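Local coordinates for peroxiredoxin 6 (Arenicola marina, PDB 2V2G), which probably reduces hydrogen peroxide and organic hydroperoxides to water and alcohols as a thiol-specific peroxidase of the peroxiredoxin family, at residues Trp31-Ser36 with Val130-Pro135; Arg51-Glu56 with Ser88-Asp93; Leu69-Val74 with Glu102-Ala107; Thr126-Phe131 with Thr149-Ser154. The protein carries 1 engineered substitution. All coordinates share one frame; numbering follows the deposited sequence.

Interaction 1 of 4, residues Trp31-Ser36 with Val130-Pro135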
loop_
_atom_site.group_PDB
_atom_site.type_symbol
_atom_site.label_atom_id
_atom_site.label_comp_id
_atom_site.label_asym_id
_atom_site.label_seq_id
_atom_site.Cartn_x
_atom_site.Cartn_y
_atom_site.Cartn_z
ATOM N N TRP A 31 -7.152 17.304 -2.828
ATOM C CA TRP A 31 -6.674 15.950 -2.596
ATOM C C TRP A 31 -7.889 15.039 -2.483
ATOM O O TRP A 31 -8.948 15.450 -1.996
ATOM C CB TRP A 31 -5.853 15.861 -1.302
ATOM C CG TRP A 31 -4.485 16.475 -1.421
ATOM C CD1 TRP A 31 -4.152 17.771 -1.298
ATOM C CD2 TRP A 31 -3.292 15.800 -1.773
ATOM N NE1 TRP A 31 -2.805 17.946 -1.520
ATOM C CE2 TRP A 31 -2.257 16.724 -1.787
ATOM C CE3 TRP A 31 -2.990 14.459 -2.040
ATOM C CZ2 TRP A 31 -0.915 16.335 -2.111
ATOM C CZ3 TRP A 31 -1.667 14.109 -2.350
ATOM C CH2 TRP A 31 -0.688 15.022 -2.410
ATOM N N GLY A 32 -7.718 13.808 -2.910
ATOM C CA GLY A 32 -8.767 12.824 -2.894
ATOM C C GLY A 32 -8.276 11.433 -2.604
ATOM O O GLY A 32 -7.146 11.120 -2.935
ATOM N N VAL A 33 -9.161 10.598 -2.077
ATOM C CA VAL A 33 -8.881 9.172 -1.881
ATOM C C VAL A 33 -10.053 8.390 -2.465
ATOM O O VAL A 33 -11.194 8.557 -1.973
ATOM C CB VAL A 33 -8.698 8.753 -0.381
ATOM C CG1 VAL A 33 -8.687 7.231 -0.225
ATOM C CG2 VAL A 33 -7.395 9.368 0.148
ATOM N N LEU A 34 -9.796 7.640 -3.531
ATOM C CA LEU A 34 -10.738 6.676 -4.058
ATOM C C LEU A 34 -10.384 5.304 -3.534
ATOM O O LEU A 34 -9.239 4.876 -3.667
ATOM C CB LEU A 34 -10.710 6.669 -5.616
ATOM C CG LEU A 34 -11.491 5.627 -6.381
ATOM C CD1 LEU A 34 -12.929 5.733 -5.976
ATOM C CD2 LEU A 34 -11.353 5.887 -7.928
ATOM N N PHE A 35 -11.338 4.606 -2.930
ATOM C CA PHE A 35 -11.042 3.274 -2.382
ATOM C C PHE A 35 -12.142 2.338 -2.760
ATOM O O PHE A 35 -13.313 2.752 -2.839
ATOM C CB PHE A 35 -10.824 3.326 -0.888
ATOM C CG PHE A 35 -11.980 3.758 -0.068
ATOM C CD1 PHE A 35 -12.319 5.089 0.005
ATOM C CD2 PHE A 35 -12.645 2.823 0.725
ATOM C CE1 PHE A 35 -13.442 5.525 0.800
ATOM C CE2 PHE A 35 -13.695 3.232 1.548
ATOM C CZ PHE A 35 -14.075 4.573 1.591
ATOM N N SER A 36 -11.791 1.105 -3.101
ATOM C CA SER A 36 -12.768 0.127 -3.516
ATOM C C SER A 36 -12.921 -0.983 -2.474
ATOM O O SER A 36 -12.084 -1.185 -1.586
ATOM C CB SER A 36 -12.399 -0.498 -4.859
ATOM O OG SER A 36 -11.195 -1.249 -4.723
ATOM N N VAL A 130 -6.726 1.359 -2.981
ATOM C CA VAL A 130 -6.768 2.755 -2.528
ATOM C C VAL A 130 -5.904 3.561 -3.463
ATOM O O VAL A 130 -4.722 3.216 -3.741
ATOM C CB VAL A 130 -6.298 2.962 -1.124
ATOM C CG1 VAL A 130 -6.412 4.464 -0.690
ATOM C CG2 VAL A 130 -7.004 2.034 -0.132
ATOM N N PHE A 131 -6.471 4.637 -3.974
ATOM C CA PHE A 131 -5.775 5.541 -4.826
ATOM C C PHE A 131 -5.813 6.938 -4.178
ATOM O O PHE A 131 -6.871 7.444 -3.905
ATOM C CB PHE A 131 -6.396 5.644 -6.248
ATOM C CG PHE A 131 -6.482 4.336 -6.962
ATOM C CD1 PHE A 131 -5.386 3.831 -7.655
ATOM C CD2 PHE A 131 -7.650 3.556 -6.859
ATOM C CE1 PHE A 131 -5.458 2.601 -8.304
ATOM C CE2 PHE A 131 -7.718 2.339 -7.502
ATOM C CZ PHE A 131 -6.569 1.824 -8.166
ATOM N N ILE A 132 -4.636 7.491 -3.943
ATOM C CA ILE A 132 -4.467 8.872 -3.431
ATOM C C ILE A 132 -4.142 9.770 -4.607
ATOM O O ILE A 132 -3.150 9.608 -5.289
ATOM C CB ILE A 132 -3.443 9.048 -2.305
ATOM C CG1 ILE A 132 -3.703 7.982 -1.245
ATOM C CG2 ILE A 132 -3.566 10.463 -1.794
ATOM C CD1 ILE A 132 -2.821 8.014 0.051
ATOM N N ILE A 133 -5.009 10.767 -4.822
ATOM C CA ILE A 133 -4.973 11.589 -6.046
ATOM C C ILE A 133 -4.737 13.041 -5.611
ATOM O O ILE A 133 -5.383 13.548 -4.642
ATOM C CB ILE A 133 -6.323 11.475 -6.887
ATOM C CG1 ILE A 133 -6.546 9.966 -7.279
ATOM C CG2 ILE A 133 -6.297 12.367 -8.159
ATOM C CD1 ILE A 133 -7.889 9.439 -6.879
ATOM N N GLY A 134 -3.785 13.693 -6.232
ATOM C CA GLY A 134 -3.511 15.091 -5.880
ATOM C C GLY A 134 -4.479 16.062 -6.511
ATOM O O GLY A 134 -5.298 15.708 -7.385
ATOM N N PRO A 135 -4.400 17.336 -6.096
ATOM C CA PRO A 135 -5.258 18.360 -6.719
ATOM C C PRO A 135 -4.973 18.590 -8.206
ATOM O O PRO A 135 -5.760 19.238 -8.900
ATOM C CB PRO A 135 -4.973 19.647 -5.882
ATOM C CG PRO A 135 -3.797 19.420 -5.181
ATOM C CD PRO A 135 -3.525 17.928 -5.059
#
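Strand Trp31-Ser36 pairs with Val130-Ile133 in the central mixed sheet of the thioredoxin-type fold, the two short strand axes running antiparallel at 166° and 4.7 Å apart. Two hydrogen-bonded pairs define the register. Gly32 and Ile133 exchange bonds, and the return bond from Ile133 N to Gly32 O is 2.9 Å long and close to straight, with an N-H...O angle of 172°. Leu34 and Phe131 do the same, Phe131 N reaching Leu34 O at 2.8 Å. Between and beyond these, Val33 with Ile132 and Phe35 with Val130 form non-hydrogen-bonded pairs.

On the face that carries Val33 and Val130, the CG1 methyls of these two valines meet at 3.6 Å. Each valine holds CG1 anti to the backbone N, which turns the methyls into each other along the diagonal of the ladder. Val33 CG2 lies alongside Ile132 CG1. The other face holds Leu34 and Ile133, CB to CD1 4.2 Å, and Phe131. Where 130-135 leaves the strand, at the Trp31 end of the ladder, Gly134 CA and Pro135 CD lie over the same indole face. Pro135 CD makes a CH-pi contact 3.6 Å from the centroid of the five-membered ring of Trp31, 11° off the normal.

Further out, the valine face packs against helix 153-168, Val33 on Ile160 and Ile132 on Val159, while the Phe131 ring meets that of Phe9. Strand 64-70 continues the sheet through backbone bonds of Trp31 and Phe35 with Lys65 and Ile67 respectively; Val33, whose N and O are not used by Ile132, bonds to both.

Interaction 2 of 4, residues Arg51-Glu56 with Ser88-Asp93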
loop_
_atom_site.group_PDB
_atom_site.type_symbol
_atom_site.label_atom_id
_atom_site.label_comp_id
_atom_site.label_asym_id
_atom_site.label_seq_id
_atom_site.Cartn_x
_atom_site.Cartn_y
_atom_site.Cartn_z
ATOM N N ARG A 51 -15.014 2.214 9.536
ATOM C CA ARG A 51 -13.808 2.885 9.965
ATOM C C ARG A 51 -13.605 4.232 9.289
ATOM O O ARG A 51 -13.147 5.185 9.929
ATOM C CB ARG A 51 -12.585 1.977 9.807
ATOM C CG ARG A 51 -11.324 2.561 10.352
ATOM C CD ARG A 51 -11.423 2.993 11.813
ATOM N NE ARG A 51 -10.143 3.400 12.410
ATOM C CZ ARG A 51 -10.051 4.207 13.442
ATOM N NH1 ARG A 51 -11.139 4.697 13.980
ATOM N NH2 ARG A 51 -8.848 4.533 13.903
ATOM N N VAL A 52 -13.840 4.283 7.974
ATOM C CA VAL A 52 -13.718 5.545 7.256
ATOM C C VAL A 52 -14.703 6.599 7.808
ATOM O O VAL A 52 -14.292 7.746 8.030
ATOM C CB VAL A 52 -13.814 5.343 5.735
ATOM C CG1 VAL A 52 -13.716 6.689 5.018
ATOM C CG2 VAL A 52 -12.657 4.439 5.277
ATOM N N ILE A 53 -15.937 6.221 8.092
ATOM C CA ILE A 53 -16.877 7.143 8.790
ATOM C C ILE A 53 -16.245 7.636 10.115
ATOM O O ILE A 53 -16.234 8.842 10.394
ATOM C CB ILE A 53 -18.303 6.529 9.046
ATOM C CG1 ILE A 53 -18.931 6.130 7.683
ATOM C CG2 ILE A 53 -19.166 7.491 9.994
ATOM C CD1 ILE A 53 -20.269 5.516 7.838
ATOM N N GLN A 54 -15.681 6.706 10.920
ATOM C CA GLN A 54 -15.061 7.101 12.166
ATOM C C GLN A 54 -13.945 8.138 11.987
ATOM O O GLN A 54 -13.763 8.988 12.865
ATOM C CB GLN A 54 -14.538 5.915 12.981
ATOM C CG GLN A 54 -15.591 4.945 13.449
ATOM C CD GLN A 54 -14.995 3.693 14.083
ATOM O OE1 GLN A 54 -13.765 3.498 14.098
ATOM N NE2 GLN A 54 -15.872 2.841 14.610
ATOM N N LEU A 55 -13.226 8.033 10.857
ATOM C CA LEU A 55 -12.114 8.906 10.546
ATOM C C LEU A 55 -12.505 10.123 9.650
ATOM O O LEU A 55 -11.606 10.835 9.174
ATOM C CB LEU A 55 -11.010 8.085 9.845
ATOM C CG LEU A 55 -10.322 7.054 10.733
ATOM C CD1 LEU A 55 -9.387 6.134 9.862
ATOM C CD2 LEU A 55 -9.516 7.796 11.797
ATOM N N GLU A 56 -13.788 10.364 9.383
ATOM C CA GLU A 56 -14.141 11.335 8.344
ATOM C C GLU A 56 -13.601 12.753 8.680
ATOM O O GLU A 56 -13.075 13.435 7.791
ATOM C CB GLU A 56 -15.662 11.326 8.088
ATOM C CG GLU A 56 -16.462 12.414 8.709
ATOM C CD GLU A 56 -16.414 13.749 7.931
ATOM O OE1 GLU A 56 -16.200 13.745 6.674
ATOM O OE2 GLU A 56 -16.616 14.795 8.583
ATOM N N SER A 88 -20.218 1.617 12.355
ATOM C CA SER A 88 -19.338 2.744 12.631
ATOM C C SER A 88 -19.579 3.315 14.023
ATOM O O SER A 88 -18.645 3.862 14.617
ATOM C CB SER A 88 -19.494 3.893 11.627
ATOM O OG SER A 88 -20.639 4.679 11.912
ATOM N N GLY A 89 -20.804 3.204 14.521
ATOM C CA GLY A 89 -21.185 3.783 15.824
ATOM C C GLY A 89 -21.402 5.292 15.720
ATOM O O GLY A 89 -21.701 5.961 16.726
ATOM N N VAL A 90 -21.278 5.831 14.507
ATOM C CA VAL A 90 -21.502 7.243 14.240
ATOM C C VAL A 90 -22.897 7.458 13.641
ATOM O O VAL A 90 -23.288 6.812 12.688
ATOM C CB VAL A 90 -20.458 7.843 13.289
ATOM C CG1 VAL A 90 -20.728 9.320 13.116
ATOM C CG2 VAL A 90 -19.045 7.597 13.808
ATOM N N LYS A 91 -23.643 8.372 14.233
ATOM C CA LYS A 91 -24.982 8.714 13.753
ATOM C C LYS A 91 -24.852 9.819 12.690
ATOM O O LYS A 91 -23.968 10.681 12.788
ATOM C CB LYS A 91 -25.839 9.185 14.925
ATOM C CG LYS A 91 -26.006 8.157 16.042
ATOM C CD LYS A 91 -26.921 7.046 15.600
ATOM C CE LYS A 91 -27.543 6.317 16.777
ATOM N NZ LYS A 91 -28.867 5.669 16.411
ATOM N N GLY A 92 -25.676 9.768 11.646
ATOM C CA GLY A 92 -25.708 10.863 10.680
ATOM C C GLY A 92 -25.570 10.359 9.268
ATOM O O GLY A 92 -25.304 9.179 9.041
ATOM N N ASP A 93 -25.716 11.254 8.305
ATOM C CA ASP A 93 -25.667 10.825 6.916
ATOM C C ASP A 93 -24.269 10.328 6.531
ATOM O O ASP A 93 -23.257 10.784 7.071
ATOM C CB ASP A 93 -26.031 11.969 5.983
ATOM C CG ASP A 93 -27.451 12.467 6.171
ATOM O OD1 ASP A 93 -28.302 11.757 6.787
ATOM O OD2 ASP A 93 -27.694 13.595 5.679
#
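The last turn of helix 43-54, the helix that carries Ser45, the engineered residue at the predicted peroxidatic position, meets the end of helix 74-88 through Ile53, Gln54, Ser88 and Val90. Ile53 turns CG2 into the bend after Ser88: this methyl lies 3.6 Å from Val90 CB and 3.7 Å from Ser88 OG. CG2 stands anti to the backbone N while CG1 takes the position beside it (chi1 -59°), and the isoleucine and valine side chains run antiparallel past one another.

The bend itself is an ST turn, in which Ser88 OG accepts from Val90 N at 2.9 Å; the same hydroxyl is also hydrogen-bonded to Lys85 O, one turn back in its helix. Gly89, with a phi of 77°, leaves the helical conformation here.

Gln54 reaches across to Ser88 with an extended chain. Its NE2 donates to Ser88 O at 3.0 Å, nearly straight at 167°, and the acceptor lies in the amide plane, whereas the donor is tilted from the carbonyl plane. The other end of the amide is engaged too, which would hold its rotation: Arg51 NH1 donates to Gln54 OE1 at 2.9 Å.

Interaction 3 of 4, residues Leu69-Val74 with Glu102-Ala107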
loop_
_atom_site.group_PDB
_atom_site.type_symbol
_atom_site.label_atom_id
_atom_site.label_comp_id
_atom_site.label_asym_id
_atom_site.label_seq_id
_atom_site.Cartn_x
_atom_site.Cartn_y
_atom_site.Cartn_z
ATOM N N LEU A 69 -16.198 2.706 -3.847
ATOM C CA LEU A 69 -16.483 2.033 -5.113
ATOM C C LEU A 69 -16.594 0.553 -4.933
ATOM O O LEU A 69 -15.740 -0.071 -4.308
ATOM C CB LEU A 69 -15.415 2.307 -6.116
ATOM C CG LEU A 69 -15.674 1.753 -7.510
ATOM C CD1 LEU A 69 -15.071 2.719 -8.523
ATOM C CD2 LEU A 69 -15.179 0.281 -7.677
ATOM N N SER A 70 -17.676 -0.009 -5.425
ATOM C CA SER A 70 -17.729 -1.432 -5.741
ATOM C C SER A 70 -18.542 -1.655 -7.037
ATOM O O SER A 70 -19.130 -0.729 -7.618
ATOM C CB SER A 70 -18.333 -2.238 -4.584
ATOM O OG SER A 70 -19.785 -2.227 -4.591
ATOM N N CYS A 71 -18.599 -2.890 -7.482
ATOM C CA CYS A 71 -19.352 -3.181 -8.728
ATOM C C CYS A 71 -20.858 -3.371 -8.477
ATOM O O CYS A 71 -21.606 -3.670 -9.378
ATOM C CB CYS A 71 -18.784 -4.338 -9.550
ATOM S SG CYS A 71 -17.007 -4.142 -9.956
ATOM N N ASP A 72 -21.297 -3.184 -7.242
ATOM C CA ASP A 72 -22.727 -3.296 -6.947
ATOM C C ASP A 72 -23.519 -2.067 -7.428
ATOM O O ASP A 72 -22.943 -1.037 -7.767
ATOM C CB ASP A 72 -22.917 -3.462 -5.441
ATOM C CG ASP A 72 -22.320 -4.764 -4.932
ATOM O OD1 ASP A 72 -22.913 -5.838 -5.225
ATOM O OD2 ASP A 72 -21.236 -4.694 -4.286
ATOM N N ASN A 73 -24.841 -2.175 -7.413
ATOM C CA ASN A 73 -25.695 -1.097 -7.846
ATOM C C ASN A 73 -25.970 -0.059 -6.749
ATOM O O ASN A 73 -25.729 -0.295 -5.555
ATOM C CB ASN A 73 -26.995 -1.623 -8.522
ATOM C CG ASN A 73 -27.945 -2.332 -7.555
ATOM O OD1 ASN A 73 -28.043 -1.982 -6.389
ATOM N ND2 ASN A 73 -28.665 -3.309 -8.057
ATOM N N VAL A 74 -26.473 1.092 -7.150
ATOM C CA VAL A 74 -26.685 2.206 -6.218
ATOM C C VAL A 74 -27.731 1.877 -5.111
ATOM O O VAL A 74 -27.570 2.265 -3.944
ATOM C CB VAL A 74 -27.077 3.504 -6.984
ATOM C CG1 VAL A 74 -27.460 4.652 -5.994
ATOM C CG2 VAL A 74 -25.957 3.920 -7.918
ATOM N N GLU A 102 -21.009 -1.179 -12.233
ATOM C CA GLU A 102 -21.656 -2.438 -12.612
ATOM C C GLU A 102 -21.136 -3.045 -13.901
ATOM O O GLU A 102 -21.247 -4.247 -14.110
ATOM C CB GLU A 102 -23.165 -2.239 -12.679
ATOM C CG GLU A 102 -23.814 -1.716 -11.382
ATOM C CD GLU A 102 -25.275 -1.424 -11.606
ATOM O OE1 GLU A 102 -26.049 -2.384 -11.898
ATOM O OE2 GLU A 102 -25.641 -0.229 -11.550
ATOM N N THR A 103 -20.619 -2.207 -14.805
ATOM C CA THR A 103 -20.063 -2.708 -16.067
ATOM C C THR A 103 -18.589 -3.183 -15.904
ATOM O O THR A 103 -18.033 -3.738 -16.860
ATOM C CB THR A 103 -20.050 -1.673 -17.159
ATOM O OG1 THR A 103 -19.191 -0.587 -16.820
ATOM C CG2 THR A 103 -21.500 -1.225 -17.495
ATOM N N ARG A 104 -18.022 -3.034 -14.730
ATOM C CA ARG A 104 -16.592 -3.321 -14.479
ATOM C C ARG A 104 -15.581 -2.486 -15.274
ATOM O O ARG A 104 -14.369 -2.736 -15.183
ATOM C CB ARG A 104 -16.271 -4.819 -14.636
ATOM C CG ARG A 104 -16.749 -5.664 -13.482
ATOM C CD ARG A 104 -18.230 -5.777 -13.310
ATOM N NE ARG A 104 -18.546 -6.725 -12.216
ATOM C CZ ARG A 104 -19.738 -6.939 -11.704
ATOM N NH1 ARG A 104 -20.813 -6.320 -12.176
ATOM N NH2 ARG A 104 -19.854 -7.793 -10.681
ATOM N N GLU A 105 -16.057 -1.423 -15.932
ATOM C CA GLU A 105 -15.154 -0.547 -16.672
ATOM C C GLU A 105 -14.003 -0.031 -15.811
ATOM O O GLU A 105 -12.870 -0.032 -16.225
ATOM C CB GLU A 105 -15.921 0.639 -17.248
ATOM C CG GLU A 105 -15.028 1.726 -17.886
ATOM C CD GLU A 105 -15.760 2.607 -18.910
ATOM O OE1 GLU A 105 -16.978 2.893 -18.724
ATOM O OE2 GLU A 105 -15.111 3.006 -19.908
ATOM N N LEU A 106 -14.302 0.459 -14.613
ATOM C CA LEU A 106 -13.284 1.036 -13.748
ATOM C C LEU A 106 -12.443 -0.053 -13.094
ATOM O O LEU A 106 -11.239 0.104 -12.928
ATOM C CB LEU A 106 -13.895 1.954 -12.695
ATOM C CG LEU A 106 -14.367 3.308 -13.227
ATOM C CD1 LEU A 106 -14.988 4.118 -12.023
ATOM C CD2 LEU A 106 -13.168 4.065 -13.826
ATOM N N ALA A 107 -13.089 -1.169 -12.756
ATOM C CA ALA A 107 -12.338 -2.286 -12.125
ATOM C C ALA A 107 -11.202 -2.673 -13.065
ATOM O O ALA A 107 -10.066 -2.876 -12.630
ATOM C CB ALA A 107 -13.270 -3.503 -11.899
HETATM O O HOH W 1 -23.403 -5.419 -10.240
HETATM O O HOH W 2 -27.143 1.371 -9.958
#
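Glu102, the first residue of 102-107, meets the loop that leaves strand 64-70. Its CA makes a CH...O contact of 3.5 Å with Cys71 O, and the extended side chain then runs past Asp72 O to Asn73. There the carboxylate carbon CD of Glu102 comes within 3.5 Å of Asn73 CB. A water links the two segments at this point, donating to Glu102 OE2 and accepting from Val74 N, the first residue of helix 74-88. Asn73, at the N-cap position, directs OD1 to Asp76 N of the same helix.

Arg104 follows, in a left-handed backbone conformation (phi 61°, psi 12°) just before helix 105-109. Its chain bends at chi2 (67°) and folds back over Cys71, so that Cys71 CB sits 3.5 Å above the centre of one guanidinium face, while SG rests against CG and NE of the arginine. Arg104 NH1 donates to Glu102 O at 2.9 Å, with the acceptor in the guanidinium plane, and NE is hydrogen-bonded to Pro124 O. These two bonds fix the rotation of the flat group over the cysteine. A second water donates to Cys71 O and makes a weak, long bond with NH1.

The Leu106 side chain crosses that of Leu69, their CD1 methyls 3.8 Å apart. Asp101 accepts from the backbone N of Leu106 (OD1) and of Ala107 (OD2). The contact lies at the C-terminal end of the parallel strands 98-100, 64-70 and 31-36 of the thioredoxin-type sheet: Leu69 and Val74 touch strand 98-100, and Leu69, Cys71 and Ala107 touch Thr126 of strand 124-133.

Interaction 4 of 4, residues Thr126-Phe131 with Thr149-Ser154. With BEZ (benzoic acid), chain E.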
loop_
_atom_site.group_PDB
_atom_site.type_symbol
_atom_site.label_atom_id
_atom_site.label_comp_id
_atom_site.label_asym_id
_atom_site.label_seq_id
_atom_site.Cartn_x
_atom_site.Cartn_y
_atom_site.Cartn_z
ATOM N N THR A 126 -14.054 -5.976 -7.675
ATOM C CA THR A 126 -12.820 -5.265 -7.319
ATOM C C THR A 126 -12.179 -5.858 -6.067
ATOM O O THR A 126 -12.836 -6.483 -5.265
ATOM C CB THR A 126 -13.027 -3.764 -7.070
ATOM O OG1 THR A 126 -13.947 -3.550 -5.989
ATOM C CG2 THR A 126 -13.601 -3.055 -8.275
ATOM N N CYS A 127 -10.882 -5.603 -5.915
ATOM C CA CYS A 127 -10.182 -5.854 -4.655
ATOM C C CYS A 127 -10.392 -4.678 -3.673
ATOM O O CYS A 127 -11.409 -3.978 -3.762
ATOM C CB CYS A 127 -8.713 -6.143 -4.972
ATOM S SG CYS A 127 -7.768 -4.718 -5.584
ATOM N N ARG A 128 -9.495 -4.532 -2.690
ATOM C CA ARG A 128 -9.517 -3.469 -1.733
ATOM C C ARG A 128 -8.416 -2.480 -2.100
ATOM O O ARG A 128 -7.277 -2.514 -1.588
ATOM C CB ARG A 128 -9.308 -4.046 -0.349
ATOM C CG ARG A 128 -10.415 -4.933 0.150
ATOM C CD ARG A 128 -10.248 -5.386 1.577
ATOM N NE ARG A 128 -11.152 -6.506 1.813
ATOM C CZ ARG A 128 -12.477 -6.456 1.900
ATOM N NH1 ARG A 128 -13.105 -5.307 1.929
ATOM N NH2 ARG A 128 -13.172 -7.578 1.895
ATOM N N ALA A 129 -8.666 -1.692 -3.136
ATOM C CA ALA A 129 -7.670 -0.766 -3.682
ATOM C C ALA A 129 -7.805 0.608 -3.018
ATOM O O ALA A 129 -8.889 0.984 -2.631
ATOM C CB ALA A 129 -7.836 -0.658 -5.242
ATOM N N VAL A 130 -6.726 1.359 -2.981
ATOM C CA VAL A 130 -6.768 2.755 -2.528
ATOM C C VAL A 130 -5.904 3.561 -3.463
ATOM O O VAL A 130 -4.722 3.216 -3.741
ATOM C CB VAL A 130 -6.298 2.962 -1.124
ATOM C CG1 VAL A 130 -6.412 4.464 -0.690
ATOM C CG2 VAL A 130 -7.004 2.034 -0.132
ATOM N N PHE A 131 -6.471 4.637 -3.974
ATOM C CA PHE A 131 -5.775 5.541 -4.826
ATOM C C PHE A 131 -5.813 6.938 -4.178
ATOM O O PHE A 131 -6.871 7.444 -3.905
ATOM C CB PHE A 131 -6.396 5.644 -6.248
ATOM C CG PHE A 131 -6.482 4.336 -6.962
ATOM C CD1 PHE A 131 -5.386 3.831 -7.655
ATOM C CD2 PHE A 131 -7.650 3.556 -6.859
ATOM C CE1 PHE A 131 -5.458 2.601 -8.304
ATOM C CE2 PHE A 131 -7.718 2.339 -7.502
ATOM C CZ PHE A 131 -6.569 1.824 -8.166
ATOM N N THR A 149 -8.034 -9.294 3.094
ATOM C CA THR A 149 -7.099 -8.508 3.949
ATOM C C THR A 149 -7.588 -7.055 4.091
ATOM O O THR A 149 -7.345 -6.211 3.243
ATOM C CB THR A 149 -5.634 -8.625 3.464
ATOM O OG1 THR A 149 -5.290 -10.018 3.437
ATOM C CG2 THR A 149 -4.646 -7.793 4.363
ATOM N N GLY A 150 -8.247 -6.785 5.212
ATOM C CA GLY A 150 -8.711 -5.449 5.474
ATOM C C GLY A 150 -7.598 -4.453 5.596
ATOM O O GLY A 150 -6.519 -4.780 6.005
ATOM N N ARG A 151 -7.844 -3.194 5.186
ATOM C CA ARG A 151 -6.858 -2.167 5.170
ATOM C C ARG A 151 -6.604 -1.510 6.545
ATOM O O ARG A 151 -7.296 -1.785 7.509
ATOM C CB ARG A 151 -7.278 -1.103 4.157
ATOM C CG ARG A 151 -7.132 -1.601 2.733
ATOM C CD ARG A 151 -7.940 -0.842 1.778
ATOM N NE ARG A 151 -9.342 -1.165 1.874
ATOM C CZ ARG A 151 -10.270 -0.837 0.971
ATOM N NH1 ARG A 151 -9.972 -0.148 -0.150
ATOM N NH2 ARG A 151 -11.466 -1.283 1.138
ATOM N N ASN A 152 -5.506 -0.752 6.599
ATOM C CA ASN A 152 -5.086 0.068 7.746
ATOM C C ASN A 152 -5.219 1.527 7.296
ATOM O O ASN A 152 -4.352 2.075 6.625
ATOM C CB ASN A 152 -3.646 -0.326 8.146
ATOM C CG ASN A 152 -3.039 0.560 9.196
ATOM O OD1 ASN A 152 -3.662 1.541 9.613
ATOM N ND2 ASN A 152 -1.836 0.241 9.620
ATOM N N PHE A 153 -6.306 2.161 7.741
ATOM C CA PHE A 153 -6.617 3.531 7.320
ATOM C C PHE A 153 -5.773 4.563 8.120
ATOM O O PHE A 153 -5.625 5.692 7.656
ATOM C CB PHE A 153 -8.165 3.801 7.361
ATOM C CG PHE A 153 -8.886 3.227 6.169
ATOM C CD1 PHE A 153 -8.851 3.855 4.916
ATOM C CD2 PHE A 153 -9.515 1.989 6.275
ATOM C CE1 PHE A 153 -9.482 3.262 3.765
ATOM C CE2 PHE A 153 -10.136 1.418 5.181
ATOM C CZ PHE A 153 -10.120 2.053 3.920
ATOM N N SER A 154 -5.194 4.174 9.243
ATOM C CA SER A 154 -4.194 5.065 9.906
ATOM C C SER A 154 -2.931 5.216 9.054
ATOM O O SER A 154 -2.350 6.294 9.014
ATOM C CB SER A 154 -3.891 4.644 11.315
ATOM O OG SER A 154 -3.105 3.480 11.374
HETATM C C BEZ E . -15.561 -9.367 3.219
HETATM O O1 BEZ E . -15.582 -10.068 4.329
HETATM O O2 BEZ E . -15.738 -8.087 3.047
HETATM C C1 BEZ E . -15.341 -10.264 2.056
HETATM C C2 BEZ E . -15.756 -9.869 0.798
HETATM C C3 BEZ E . -15.560 -10.713 -0.259
HETATM C C4 BEZ E . -15.005 -11.976 -0.043
HETATM C C5 BEZ E . -14.555 -12.380 1.221
HETATM C C6 BEZ E . -14.738 -11.513 2.293
#
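Two arginines cross in a buried contact at the active-site end of the sheet, where strand 124-133 meets the loop leading into helix 153-168. The Arg151 guanidinium lies across the root of Arg128: Arg128 CB sits 3.5 Å above the centre of one face, and Phe153 CZ lies over the opposite face, nearer the rim. The two guanidinium planes are turned 62° apart, with Arg128 NH1 and Arg151 NH2 4.4 Å from each other. Glu48 bridges the pair, its carboxylate forming salt bridges through OE1 to Arg128 NH1 and through OE2 to Arg151 NE.

A bend at chi3 (-74°) brings Arg151 CD to 3.6 Å from Val130 CG2, and its NH1 lies 2.9 Å from Ala129 O, which is in the guanidinium plane. Arg128 instead runs extended from CG to NE, its CD passing 3.4 Å from Thr149 O. At its end NH2 donates to O2 of the bound benzoic acid at 2.9 Å, with an N-H...O angle of 145°. NH1 is hydrogen-bonded to Ser45 OG, the engineered residue at the predicted peroxidatic position, so Arg128 and Ser45 line the same pocket, where Ser45 N also bonds to the benzoic acid.

Strand 31-36 flanks the pair through Phe35 and strand 139-145 through Tyr145, helix 43-54 supplies Glu48, and Arg158 of the second subunit bonds to Gly150 O.

How the interactions relate
All four contacts belong to the thioredoxin-type part of the chain. Interactions 1 and 4 share Val130 and Phe131 on strand 124-133, with centres 12 Å apart, and Ser36 OG to Cys127 O at 2.9 Å is a probable hydrogen bond between them. Interaction 3 lies 17 Å from interaction 1, on the neighbouring strand 64-70, and meets interaction 4 at Thr126. Interaction 2 touches interaction 1 through Val52 and Phe35 and interaction 4 through Val52, Leu55 and Phe153. Along the chain, interactions 2 and 3 alternate, nested within the loop closed by interaction 1, and both close before interaction 4 opens. Strand 124-133, paired with 31-36 in interaction 1, thus runs from the benzoic acid pocket of interaction 4.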